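Dipicolinate synthase subunit B (Bacillus halodurans, PDB 3LQK) probably acts as a flavin-binding subunit of dipicolinate synthase, the enzyme that makes the dipicolinic acid of bacterial spores. Local coordinates at residues Cys19-Val24 against Ser57-Lys62; Thr100-Phe103 against Thr108-Pro111; Leu176-Glu181 against Gln187-Val192. One frame throughout, in Å; residues are numbered along the deposited sequence.

Contact 1: Cys19-Val24 against Ser57-Lys62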
ATOM      1  N   CYS A  19      32.238   4.796  -5.288  1.00 37.06           N
ATOM      2  CA  CYS A  19      32.977   4.244  -6.425  1.00 38.88           C
ATOM      3  C   CYS A  19      32.067   3.826  -7.613  1.00 38.18           C
ATOM      4  O   CYS A  19      32.543   3.270  -8.614  1.00 39.32           O
ATOM      5  CB  CYS A  19      33.783   3.013  -5.951  1.00 39.20           C
ATOM      6  SG  CYS A  19      32.646   1.632  -5.528  1.00 44.11           S
ATOM      7  N   THR A  20      30.762   4.054  -7.466  1.00 37.57           N
ATOM      8  CA  THR A  20      29.758   3.805  -8.509  1.00 36.16           C
ATOM      9  C   THR A  20      29.449   5.097  -9.283  1.00 34.60           C
ATOM     10  O   THR A  20      28.592   5.087 -10.197  1.00 34.88           O
ATOM     11  CB  THR A  20      28.418   3.310  -7.890  1.00 36.53           C
ATOM     12  OG1 THR A  20      27.934   4.293  -6.959  1.00 36.58           O
ATOM     13  CG2 THR A  20      28.567   1.917  -7.198  1.00 36.67           C
ATOM     14  N   TYR A  21      30.107   6.208  -8.919  1.00 32.12           N
ATOM     15  CA  TYR A  21      29.803   7.480  -9.586  1.00 30.72           C
ATOM     16  C   TYR A  21      30.537   7.663 -10.924  1.00 30.12           C
ATOM     17  O   TYR A  21      30.313   8.654 -11.612  1.00 29.44           O
ATOM     18  CB  TYR A  21      30.010   8.694  -8.660  1.00 30.18           C
ATOM     19  CG  TYR A  21      29.371   8.611  -7.278  1.00 27.39           C
ATOM     20  CD1 TYR A  21      28.229   7.840  -7.042  1.00 26.17           C
ATOM     21  CD2 TYR A  21      29.906   9.332  -6.221  1.00 27.69           C
ATOM     22  CE1 TYR A  21      27.650   7.777  -5.752  1.00 27.45           C
ATOM     23  CE2 TYR A  21      29.348   9.299  -4.958  1.00 26.65           C
ATOM     24  CZ  TYR A  21      28.227   8.510  -4.718  1.00 27.29           C
ATOM     25  OH  TYR A  21      27.675   8.501  -3.460  1.00 26.87           O
ATOM     26  N   HIS A  22      31.361   6.709 -11.335  1.00 29.60           N
ATOM     27  CA  HIS A  22      32.028   6.849 -12.630  1.00 30.27           C
ATOM     28  C   HIS A  22      31.018   6.697 -13.795  1.00 29.26           C
ATOM     29  O   HIS A  22      31.272   7.115 -14.929  1.00 27.45           O
ATOM     30  CB  HIS A  22      33.193   5.872 -12.789  1.00 30.81           C
ATOM     31  CG  HIS A  22      32.762   4.451 -12.878  1.00 36.10           C
ATOM     32  ND1 HIS A  22      32.443   3.842 -14.080  1.00 40.92           N
ATOM     33  CD2 HIS A  22      32.543   3.521 -11.909  1.00 41.50           C
ATOM     34  CE1 HIS A  22      32.081   2.584 -13.846  1.00 44.30           C
ATOM     35  NE2 HIS A  22      32.119   2.369 -12.537  1.00 43.70           N
ATOM     36  N   GLU A  23      29.889   6.081 -13.512  1.00 27.94           N
ATOM     37  CA  GLU A  23      28.837   5.958 -14.519  1.00 28.41           C
ATOM     38  C   GLU A  23      27.973   7.232 -14.658  1.00 25.77           C
ATOM     39  O   GLU A  23      27.383   7.452 -15.727  1.00 27.91           O
ATOM     40  CB  GLU A  23      27.979   4.739 -14.175  1.00 30.27           C
ATOM     41  CG  GLU A  23      27.380   4.780 -12.725  1.00 35.83           C
ATOM     42  CD  GLU A  23      27.319   3.401 -12.041  1.00 43.73           C
ATOM     43  OE1 GLU A  23      28.104   2.475 -12.419  1.00 46.24           O
ATOM     44  OE2 GLU A  23      26.469   3.263 -11.113  1.00 48.49           O
ATOM     45  N   VAL A  24      27.933   8.107 -13.645  1.00 20.77           N
ATOM     46  CA  VAL A  24      27.104   9.329 -13.757  1.00 18.53           C
ATOM     47  C   VAL A  24      27.906  10.620 -13.897  1.00 17.23           C
ATOM     48  O   VAL A  24      27.382  11.550 -14.429  1.00 16.77           O
ATOM     49  CB  VAL A  24      26.073   9.480 -12.594  1.00 18.50           C
ATOM     50  CG1 VAL A  24      25.122   8.310 -12.574  1.00 17.34           C
ATOM     51  CG2 VAL A  24      26.825   9.586 -11.195  1.00 17.46           C
ATOM     52  N   SER A  57      38.635  11.444  -1.290  1.00 37.53           N
ATOM     53  CA  SER A  57      38.545  10.504  -2.392  1.00 35.77           C
ATOM     54  C   SER A  57      38.476  11.217  -3.771  1.00 33.78           C
ATOM     55  O   SER A  57      38.034  12.373  -3.887  1.00 32.70           O
ATOM     56  CB  SER A  57      37.304   9.602  -2.179  1.00 36.34           C
ATOM     57  OG  SER A  57      37.244   9.138  -0.840  1.00 34.12           O
ATOM     58  N   GLU A  58      38.917  10.504  -4.808  1.00 31.31           N
ATOM     59  CA  GLU A  58      39.011  11.072  -6.147  1.00 29.83           C
ATOM     60  C   GLU A  58      37.679  11.690  -6.584  1.00 28.05           C
ATOM     61  O   GLU A  58      37.686  12.774  -7.133  1.00 25.79           O
ATOM     62  CB  GLU A  58      39.478  10.018  -7.189  1.00 29.76           C
ATOM     63  N   TRP A  59      36.558  10.980  -6.329  1.00 26.97           N
ATOM     64  CA  TRP A  59      35.221  11.395  -6.761  1.00 25.86           C
ATOM     65  C   TRP A  59      34.880  12.839  -6.373  1.00 24.70           C
ATOM     66  O   TRP A  59      34.331  13.574  -7.196  1.00 24.02           O
ATOM     67  CB  TRP A  59      34.112  10.404  -6.292  1.00 27.14           C
ATOM     68  CG  TRP A  59      33.784  10.454  -4.824  1.00 27.83           C
ATOM     69  CD1 TRP A  59      34.490   9.888  -3.834  1.00 33.14           C
ATOM     70  CD2 TRP A  59      32.692  11.128  -4.202  1.00 29.61           C
ATOM     71  NE1 TRP A  59      33.939  10.180  -2.607  1.00 32.99           N
ATOM     72  CE2 TRP A  59      32.814  10.932  -2.812  1.00 32.67           C
ATOM     73  CE3 TRP A  59      31.649  11.908  -4.677  1.00 29.43           C
ATOM     74  CZ2 TRP A  59      31.906  11.473  -1.884  1.00 31.49           C
ATOM     75  CZ3 TRP A  59      30.744  12.438  -3.763  1.00 29.34           C
ATOM     76  CH2 TRP A  59      30.882  12.216  -2.375  1.00 29.33           C
ATOM     77  N   ILE A  60      35.240  13.271  -5.164  1.00 23.95           N
ATOM     78  CA  ILE A  60      34.986  14.656  -4.767  1.00 22.85           C
ATOM     79  C   ILE A  60      35.741  15.616  -5.657  1.00 22.26           C
ATOM     80  O   ILE A  60      35.147  16.557  -6.181  1.00 19.55           O
ATOM     81  CB  ILE A  60      35.335  14.919  -3.284  1.00 23.74           C
ATOM     82  CG1 ILE A  60      34.344  14.196  -2.370  1.00 26.08           C
ATOM     83  CG2 ILE A  60      35.248  16.423  -2.937  1.00 21.05           C
ATOM     84  CD1 ILE A  60      34.905  13.997  -0.979  1.00 30.38           C
ATOM     85  N   ASN A  61      37.046  15.381  -5.812  1.00 22.15           N
ATOM     86  CA  ASN A  61      37.871  16.171  -6.715  1.00 22.67           C
ATOM     87  C   ASN A  61      37.238  16.229  -8.128  1.00 22.32           C
ATOM     88  O   ASN A  61      37.165  17.308  -8.748  1.00 19.89           O
ATOM     89  CB  ASN A  61      39.319  15.624  -6.782  1.00 23.06           C
ATOM     90  CG  ASN A  61      39.993  15.544  -5.386  1.00 28.96           C
ATOM     91  OD1 ASN A  61      39.682  16.342  -4.480  1.00 34.38           O
ATOM     92  ND2 ASN A  61      40.902  14.562  -5.201  1.00 30.42           N
ATOM     93  N   LYS A  62      36.789  15.072  -8.635  1.00 21.70           N
ATOM     94  CA  LYS A  62      36.151  15.018  -9.958  1.00 22.18           C
ATOM     95  C   LYS A  62      34.902  15.893 -10.068  1.00 20.88           C
ATOM     96  O   LYS A  62      34.767  16.672 -10.999  1.00 20.05           O
ATOM     97  CB  LYS A  62      35.815  13.581 -10.345  1.00 23.86           C
ATOM     98  CG  LYS A  62      37.063  12.646 -10.446  1.00 28.40           C
ATOM     99  CD  LYS A  62      36.890  11.466 -11.418  1.00 34.67           C
ATOM    100  CE  LYS A  62      38.250  10.775 -11.662  1.00 37.68           C
ATOM    101  NZ  LYS A  62      38.072   9.372 -12.133  1.00 39.84           N
TER

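Contact 2: Thr100-Phe103 against Thr108-Pro111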
ATOM      1  N   THR A 100      15.659   4.671  -2.951  1.00 11.60           N
ATOM      2  CA  THR A 100      14.370   4.463  -3.617  1.00 10.79           C
ATOM      3  C   THR A 100      13.268   4.214  -2.616  1.00 11.48           C
ATOM      4  O   THR A 100      12.182   4.823  -2.679  1.00  8.90           O
ATOM      5  CB  THR A 100      14.446   3.288  -4.542  1.00 10.78           C
ATOM      6  OG1 THR A 100      15.476   3.560  -5.483  1.00  9.51           O
ATOM      7  CG2 THR A 100      13.105   3.056  -5.331  1.00 12.18           C
ATOM      8  N   SER A 101      13.525   3.357  -1.641  1.00 12.22           N
ATOM      9  CA  SER A 101      12.415   3.109  -0.747  1.00 13.95           C
ATOM     10  C   SER A 101      12.169   4.213   0.284  1.00 13.45           C
ATOM     11  O   SER A 101      11.024   4.393   0.680  1.00 13.12           O
ATOM     12  CB  SER A 101      12.566   1.778  -0.121  1.00 17.71           C
ATOM     13  N   LYS A 102      13.213   4.966   0.664  1.00 11.33           N
ATOM     14  CA  LYS A 102      13.002   6.148   1.431  1.00 11.60           C
ATOM     15  C   LYS A 102      12.211   7.191   0.616  1.00 11.47           C
ATOM     16  O   LYS A 102      11.274   7.704   1.107  1.00 11.68           O
ATOM     17  CB  LYS A 102      14.295   6.772   1.894  1.00 12.77           C
ATOM     18  CG  LYS A 102      14.980   5.931   2.973  1.00 16.60           C
ATOM     19  CD  LYS A 102      16.106   6.658   3.767  1.00 21.65           C
ATOM     20  CE  LYS A 102      17.349   6.972   2.902  1.00 25.34           C
ATOM     21  NZ  LYS A 102      18.488   7.747   3.559  1.00 26.94           N
ATOM     22  N   PHE A 103      12.608   7.470  -0.620  1.00  9.92           N
ATOM     23  CA  PHE A 103      11.988   8.495  -1.424  1.00  9.84           C
ATOM     24  C   PHE A 103      10.482   8.132  -1.617  1.00  9.57           C
ATOM     25  O   PHE A 103       9.602   8.953  -1.369  1.00  9.64           O
ATOM     26  CB  PHE A 103      12.786   8.591  -2.756  1.00 10.08           C
ATOM     27  CG  PHE A 103      12.348   9.684  -3.682  1.00 10.46           C
ATOM     28  CD1 PHE A 103      11.873  10.881  -3.203  1.00 12.77           C
ATOM     29  CD2 PHE A 103      12.454   9.516  -5.035  1.00 13.50           C
ATOM     30  CE1 PHE A 103      11.458  11.888  -4.076  1.00 15.70           C
ATOM     31  CE2 PHE A 103      12.013  10.507  -5.909  1.00 12.49           C
ATOM     32  CZ  PHE A 103      11.572  11.722  -5.417  1.00 13.43           C
ATOM     33  N   THR A 108      12.752  11.741   4.189  1.00 24.11           N
ATOM     34  CA  THR A 108      13.542  12.797   3.636  1.00 26.11           C
ATOM     35  C   THR A 108      14.588  13.026   4.653  1.00 25.68           C
ATOM     36  O   THR A 108      14.459  14.001   5.404  1.00 28.34           O
ATOM     37  CB  THR A 108      12.693  14.065   3.568  1.00 26.72           C
ATOM     38  OG1 THR A 108      11.611  13.864   2.638  1.00 29.06           O
ATOM     39  CG2 THR A 108      13.577  15.232   3.148  1.00 29.40           C
ATOM     40  N   ASP A 109      15.559  12.117   4.761  1.00 23.10           N
ATOM     41  CA  ASP A 109      16.566  12.225   5.813  1.00 22.97           C
ATOM     42  C   ASP A 109      17.958  12.228   5.236  1.00 21.26           C
ATOM     43  O   ASP A 109      18.853  11.674   5.833  1.00 21.96           O
ATOM     44  CB  ASP A 109      16.430  11.064   6.810  1.00 24.04           C
ATOM     45  CG  ASP A 109      16.715   9.690   6.180  1.00 28.60           C
ATOM     46  OD1 ASP A 109      17.068   9.616   4.968  1.00 27.63           O
ATOM     47  OD2 ASP A 109      16.577   8.674   6.914  1.00 37.08           O
ATOM     48  N   SER A 110      18.122  12.727   4.013  1.00 17.78           N
ATOM     49  CA  SER A 110      19.438  12.953   3.505  1.00 15.88           C
ATOM     50  C   SER A 110      19.377  14.222   2.698  1.00 14.72           C
ATOM     51  O   SER A 110      18.284  14.630   2.259  1.00 15.11           O
ATOM     52  CB  SER A 110      19.929  11.779   2.619  1.00 15.11           C
ATOM     53  OG  SER A 110      19.427  11.939   1.261  1.00 15.86           O
ATOM     54  N   PRO A 111      20.546  14.846   2.491  1.00 13.83           N
ATOM     55  CA  PRO A 111      20.566  16.044   1.716  1.00 12.72           C
ATOM     56  C   PRO A 111      19.989  15.839   0.279  1.00 12.08           C
ATOM     57  O   PRO A 111      19.272  16.709  -0.230  1.00 12.68           O
ATOM     58  CB  PRO A 111      22.045  16.479   1.760  1.00 12.69           C
ATOM     59  CG  PRO A 111      22.644  15.780   2.945  1.00 14.78           C
ATOM     60  CD  PRO A 111      21.898  14.481   2.997  1.00 13.94           C
TER

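Contact 3: Leu176-Glu181 against Gln187-Val192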
ATOM      1  N   LEU A 176      20.281  10.383 -19.714  1.00 13.08           N
ATOM      2  CA  LEU A 176      19.892  11.367 -18.669  1.00 14.85           C
ATOM      3  C   LEU A 176      19.469  12.739 -19.220  1.00 15.81           C
ATOM      4  O   LEU A 176      18.352  13.211 -18.921  1.00 15.99           O
ATOM      5  CB  LEU A 176      20.988  11.433 -17.615  1.00 16.25           C
ATOM      6  CG  LEU A 176      20.949  12.320 -16.373  1.00 20.14           C
ATOM      7  CD1 LEU A 176      21.763  11.616 -15.222  1.00 23.39           C
ATOM      8  CD2 LEU A 176      21.556  13.650 -16.666  1.00 18.43           C
ATOM      9  N   PRO A 177      20.255  13.324 -20.163  1.00 14.76           N
ATOM     10  CA  PRO A 177      19.852  14.626 -20.648  1.00 14.49           C
ATOM     11  C   PRO A 177      18.555  14.662 -21.363  1.00 13.75           C
ATOM     12  O   PRO A 177      17.781  15.574 -21.201  1.00 13.83           O
ATOM     13  CB  PRO A 177      20.986  15.018 -21.609  1.00 15.50           C
ATOM     14  CG  PRO A 177      22.179  14.325 -21.024  1.00 15.69           C
ATOM     15  CD  PRO A 177      21.577  12.959 -20.649  1.00 14.49           C
ATOM     16  N   GLU A 178      18.322  13.678 -22.182  1.00 13.40           N
ATOM     17  CA  GLU A 178      17.048  13.541 -22.858  1.00 13.67           C
ATOM     18  C   GLU A 178      15.891  13.415 -21.860  1.00 11.57           C
ATOM     19  O   GLU A 178      14.831  13.994 -22.082  1.00 12.24           O
ATOM     20  CB  GLU A 178      17.070  12.277 -23.737  1.00 14.40           C
ATOM     21  CG  GLU A 178      17.983  12.350 -24.948  1.00 20.55           C
ATOM     22  CD  GLU A 178      19.517  12.010 -24.715  1.00 25.51           C
ATOM     23  OE1 GLU A 178      19.971  11.813 -23.553  1.00 20.25           O
ATOM     24  OE2 GLU A 178      20.279  11.997 -25.762  1.00 32.14           O
ATOM     25  N   THR A 179      16.088  12.653 -20.785  1.00 10.51           N
ATOM     26  CA  THR A 179      15.071  12.502 -19.746  1.00 10.50           C
ATOM     27  C   THR A 179      14.804  13.831 -19.077  1.00 11.23           C
ATOM     28  O   THR A 179      13.649  14.204 -18.815  1.00 11.48           O
ATOM     29  CB  THR A 179      15.461  11.425 -18.743  1.00 11.44           C
ATOM     30  OG1 THR A 179      15.742  10.205 -19.472  1.00 12.10           O
ATOM     31  CG2 THR A 179      14.375  11.155 -17.677  1.00  5.55           C
ATOM     32  N   ILE A 180      15.851  14.603 -18.829  1.00 13.49           N
ATOM     33  CA  ILE A 180      15.645  15.953 -18.241  1.00 14.20           C
ATOM     34  C   ILE A 180      14.850  16.819 -19.230  1.00 14.77           C
ATOM     35  O   ILE A 180      13.900  17.503 -18.831  1.00 14.23           O
ATOM     36  CB  ILE A 180      16.990  16.680 -17.821  1.00 14.69           C
ATOM     37  CG1 ILE A 180      17.715  15.848 -16.758  1.00 14.92           C
ATOM     38  CG2 ILE A 180      16.697  18.105 -17.262  1.00 12.27           C
ATOM     39  CD1 ILE A 180      18.961  16.436 -16.119  1.00 16.75           C
ATOM     40  N   GLU A 181      15.233  16.782 -20.494  1.00 14.36           N
ATOM     41  CA  GLU A 181      14.556  17.625 -21.476  1.00 16.24           C
ATOM     42  C   GLU A 181      13.040  17.340 -21.546  1.00 14.63           C
ATOM     43  O   GLU A 181      12.218  18.282 -21.645  1.00 14.62           O
ATOM     44  CB  GLU A 181      15.149  17.429 -22.840  1.00 17.54           C
ATOM     45  CG  GLU A 181      14.689  18.423 -23.861  1.00 26.33           C
ATOM     46  CD  GLU A 181      14.776  17.901 -25.324  1.00 39.21           C
ATOM     47  OE1 GLU A 181      14.086  18.500 -26.204  1.00 47.13           O
ATOM     48  OE2 GLU A 181      15.513  16.900 -25.605  1.00 45.28           O
ATOM     49  N   GLN A 187       6.888  15.683 -19.295  1.00 15.63           N
ATOM     50  CA  GLN A 187       6.727  14.363 -19.937  1.00 15.99           C
ATOM     51  C   GLN A 187       7.802  13.367 -19.482  1.00 14.41           C
ATOM     52  O   GLN A 187       8.972  13.757 -19.243  1.00 13.13           O
ATOM     53  CB  GLN A 187       6.840  14.469 -21.491  1.00 16.99           C
ATOM     54  CG  GLN A 187       5.919  15.448 -22.215  1.00 22.39           C
ATOM     55  CD  GLN A 187       4.437  15.149 -21.991  1.00 32.53           C
ATOM     56  OE1 GLN A 187       4.054  14.010 -21.692  1.00 36.04           O
ATOM     57  NE2 GLN A 187       3.582  16.184 -22.120  1.00 38.88           N
ATOM     58  N   GLN A 188       7.395  12.103 -19.407  1.00 11.39           N
ATOM     59  CA  GLN A 188       8.252  10.962 -19.315  1.00 11.02           C
ATOM     60  C   GLN A 188       8.820  10.656 -20.712  1.00 11.32           C
ATOM     61  O   GLN A 188       8.072  10.402 -21.638  1.00  9.99           O
ATOM     62  CB  GLN A 188       7.462   9.715 -18.825  1.00 10.47           C
ATOM     63  CG  GLN A 188       8.280   8.441 -18.791  1.00  8.92           C
ATOM     64  CD  GLN A 188       9.563   8.535 -17.890  1.00  5.52           C
ATOM     65  OE1 GLN A 188       9.470   8.724 -16.678  1.00  8.95           O
ATOM     66  NE2 GLN A 188      10.729   8.362 -18.491  1.00  6.56           N
ATOM     67  N   TYR A 189      10.146  10.625 -20.819  1.00 11.18           N
ATOM     68  CA  TYR A 189      10.845  10.266 -22.034  1.00 10.53           C
ATOM     69  C   TYR A 189      10.635   8.787 -22.317  1.00 11.67           C
ATOM     70  O   TYR A 189      10.652   7.953 -21.394  1.00 10.85           O
ATOM     71  CB  TYR A 189      12.347  10.596 -21.875  1.00 10.07           C
ATOM     72  CG  TYR A 189      13.204  10.269 -23.078  1.00  9.85           C
ATOM     73  CD1 TYR A 189      13.159  11.014 -24.259  1.00  9.65           C
ATOM     74  CD2 TYR A 189      14.067   9.224 -23.018  1.00 14.09           C
ATOM     75  CE1 TYR A 189      13.999  10.665 -25.385  1.00 13.65           C
ATOM     76  CE2 TYR A 189      14.881   8.869 -24.081  1.00 16.28           C
ATOM     77  CZ  TYR A 189      14.842   9.557 -25.253  1.00 13.71           C
ATOM     78  OH  TYR A 189      15.670   9.097 -26.203  1.00 16.73           O
ATOM     79  N   GLN A 190      10.460   8.460 -23.597  1.00 12.03           N
ATOM     80  CA  GLN A 190      10.051   7.145 -24.029  1.00 12.88           C
ATOM     81  C   GLN A 190      10.960   6.635 -25.061  1.00 13.33           C
ATOM     82  O   GLN A 190      11.477   7.415 -25.821  1.00 15.23           O
ATOM     83  CB  GLN A 190       8.661   7.205 -24.622  1.00 13.33           C
ATOM     84  CG  GLN A 190       7.538   7.477 -23.625  1.00 13.03           C
ATOM     85  CD  GLN A 190       7.398   6.448 -22.483  1.00 13.64           C
ATOM     86  OE1 GLN A 190       6.740   6.742 -21.444  1.00 11.00           O
ATOM     87  NE2 GLN A 190       7.975   5.271 -22.645  1.00  8.24           N
ATOM     88  N   PRO A 191      11.200   5.309 -25.126  1.00 14.50           N
ATOM     89  CA  PRO A 191      10.763   4.231 -24.296  1.00 12.96           C
ATOM     90  C   PRO A 191      11.442   4.271 -22.949  1.00 12.70           C
ATOM     91  O   PRO A 191      12.629   4.476 -22.840  1.00 13.02           O
ATOM     92  CB  PRO A 191      11.163   2.993 -25.098  1.00 14.10           C
ATOM     93  CG  PRO A 191      12.328   3.429 -25.969  1.00 16.16           C
ATOM     94  CD  PRO A 191      11.973   4.840 -26.305  1.00 15.29           C
ATOM     95  N   VAL A 192      10.667   4.108 -21.887  1.00 12.66           N
ATOM     96  CA  VAL A 192      11.211   4.095 -20.574  1.00 10.98           C
ATOM     97  C   VAL A 192      11.787   2.734 -20.249  1.00 11.47           C
ATOM     98  O   VAL A 192      12.637   2.606 -19.375  1.00 11.03           O
ATOM     99  CB  VAL A 192      10.176   4.585 -19.540  1.00 12.40           C
ATOM    100  CG1 VAL A 192       8.942   3.647 -19.520  1.00  8.29           C
ATOM    101  CG2 VAL A 192      10.844   4.769 -18.136  1.00  9.60           C
TER
HETATM  102  O   HOH W   1      11.296  12.472 -18.728  1.00  6.70           O

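Contact 1: Cys19-Val24 against Ser57-Lys62
Tyr21 and Trp59 carry this contact as an aromatic pair, an offset edge-to-face stack in which the phenol turns one edge to the six-membered ring of the indole. The ring centroids are 5.1 Å apart and the planes stand at 73°, close to a T. Two neighbouring carbons of Tyr21 do the touching: CD2 lies 3.5 Å from CE3 of Trp59, and CE2 reaches CZ3 of Trp59 at 3.6 Å. Both come down near the rim of the indole rather than over its middle. The two side chains run side by side and point the same way. In Trp59, CG sits between the backbone N and the carbonyl carbon (chi1 73°), which turns a broad face of the indole to the tyrosine. The opposite face is packed by its helix neighbour Ile60, whose CG1 lies 3.6 Å above the plane, and His18 also stacks on the indole.

The fold is a Rossmann-like, mainly parallel sheet flanked by helices. Residues 19-24 belong to the connection between strand 9-13 and helix 25-33, the kind of loop that in related flavoproteins often lines the cofactor site; residues 57-62 open helix 58-66. The pair thus ties the loop after the first strand to the start of a later helix.

No hydrogen bond crosses between the segments. Val24 N bonds to Tyr21 O at 3.2 Å, closing a turn, while Lys62 N bonds to Glu58 O at 2.9 Å in the first helical turn. The hydroxyl of Tyr21 makes a weak hydrogen bond to Gly16 O.

Apolar packing buries the tyrosine further, as its side chain also rests on Leu14 and on Pro94 at the end of strand 89-95.

Contact 2: Thr100-Phe103 against Thr108-Pro111
The carboxylate of Asp109 is the flat group here, and the end of Lys102 runs across the edge formed by its two oxygens. The lysine chain passes obliquely through the carboxylate plane: CD lies well to one side of it and NZ less far to the other. NZ meets OD1 on the syn side, 18° out of the plane.

Lys102 NZ donates a hydrogen bond of 2.7 Å to Asp109 OD1, and this bond is part of a salt bridge. The grip is one-sided, since Asp109 OD2 stays 4.0 Å from NZ of Lys102. The aliphatic part of the lysine follows the acid as well, with CD of Lys102 3.3 Å from OD1 of Asp109. A bend at chi3 (-68°) in an otherwise extended chain swings the ammonium group round to the oxygen, and the two side chains cross at about a right angle. To another side of the ammonium group, Ser110 CB lies 4.4 Å from Lys102 NZ. Ser110 is the N-cap residue of helix 111-121, its OG bonded to Leu113 N.

A phosphate ion, probably from the crystallisation liquor, lies about 5 Å from the lysine side chain and may mark an anion-binding pocket. Other subunits reach the same place: Met107 of the second subunit packs on Lys102, and Asn98 of the third packs on Asp109 while its OD1 accepts a hydrogen bond from Thr108 N.

The salt bridge spans the short connection between two successive helices, joining the last turn of helix 97-104 to the loop just ahead of helix 111-121. Next along the helix, Phe103 packs on Val126 and Val128 of strand 126-132 and Leu146 of helix 140-147, with Leu113 of helix 111-121 beside it.

Contact 3: Leu176-Glu181 against Gln187-Val192
Tyr189 lays one face of its ring against Glu178, where helix 176-184, the last helix of the Rossmann-like fold, is met by the chain returning along its flank. The approach is a CH-pi contact: Glu178 CB stands 3.9 Å from the centroid of the Tyr189 ring, only 14° off the ring normal. The glutamate chain then bends at chi2 (84°) and carries its carboxylate off the ring, toward a long, weak ion pair with Arg30 of helix 25-33.

Thr179, nearly at right angles to the tyrosine, supplies the second surface. Its CA lies 3.9 Å from Tyr189 CB and its OG1 4.0 Å from Tyr189 CD2. That hydroxyl is hydrogen-bonded to Ala175 O within the helix, so it meets the ring only by packing. Pro156 of strand 152-159 touches both Thr179 and Tyr189.

Beside the tyrosine, Gln188 NE2 donates an almost straight bond of 2.9 Å to Tyr189 O. No direct hydrogen bond joins residues 176-181 to 187-192; one water bridges them, donating to Thr179 O (2.9 Å) and Gln187 O (2.7 Å) and accepting from Tyr189 N at 3.0 Å.

The three contacts follow one another along the chain without overlap, and none touches another. Contact 1 and contact 2 lie 21 Å apart between centres, with nearest atoms about 10 Å apart. Contact 3 lies on the opposite side of the chain's centre from contact 2, 22 Å away between centres. Contacts 1 and 3 come within about 5 Å at their nearest atoms although their centres are 24 Å apart; helix 25-33, which follows residues 19-24, packs against helix 176-184. The phosphate, probably adventitious, lies about 5 Å from the Lys102 side chain in contact 2. Contacts 2 and 3 also adjoin other subunits, whereas no other chain touches the segments of contact 1.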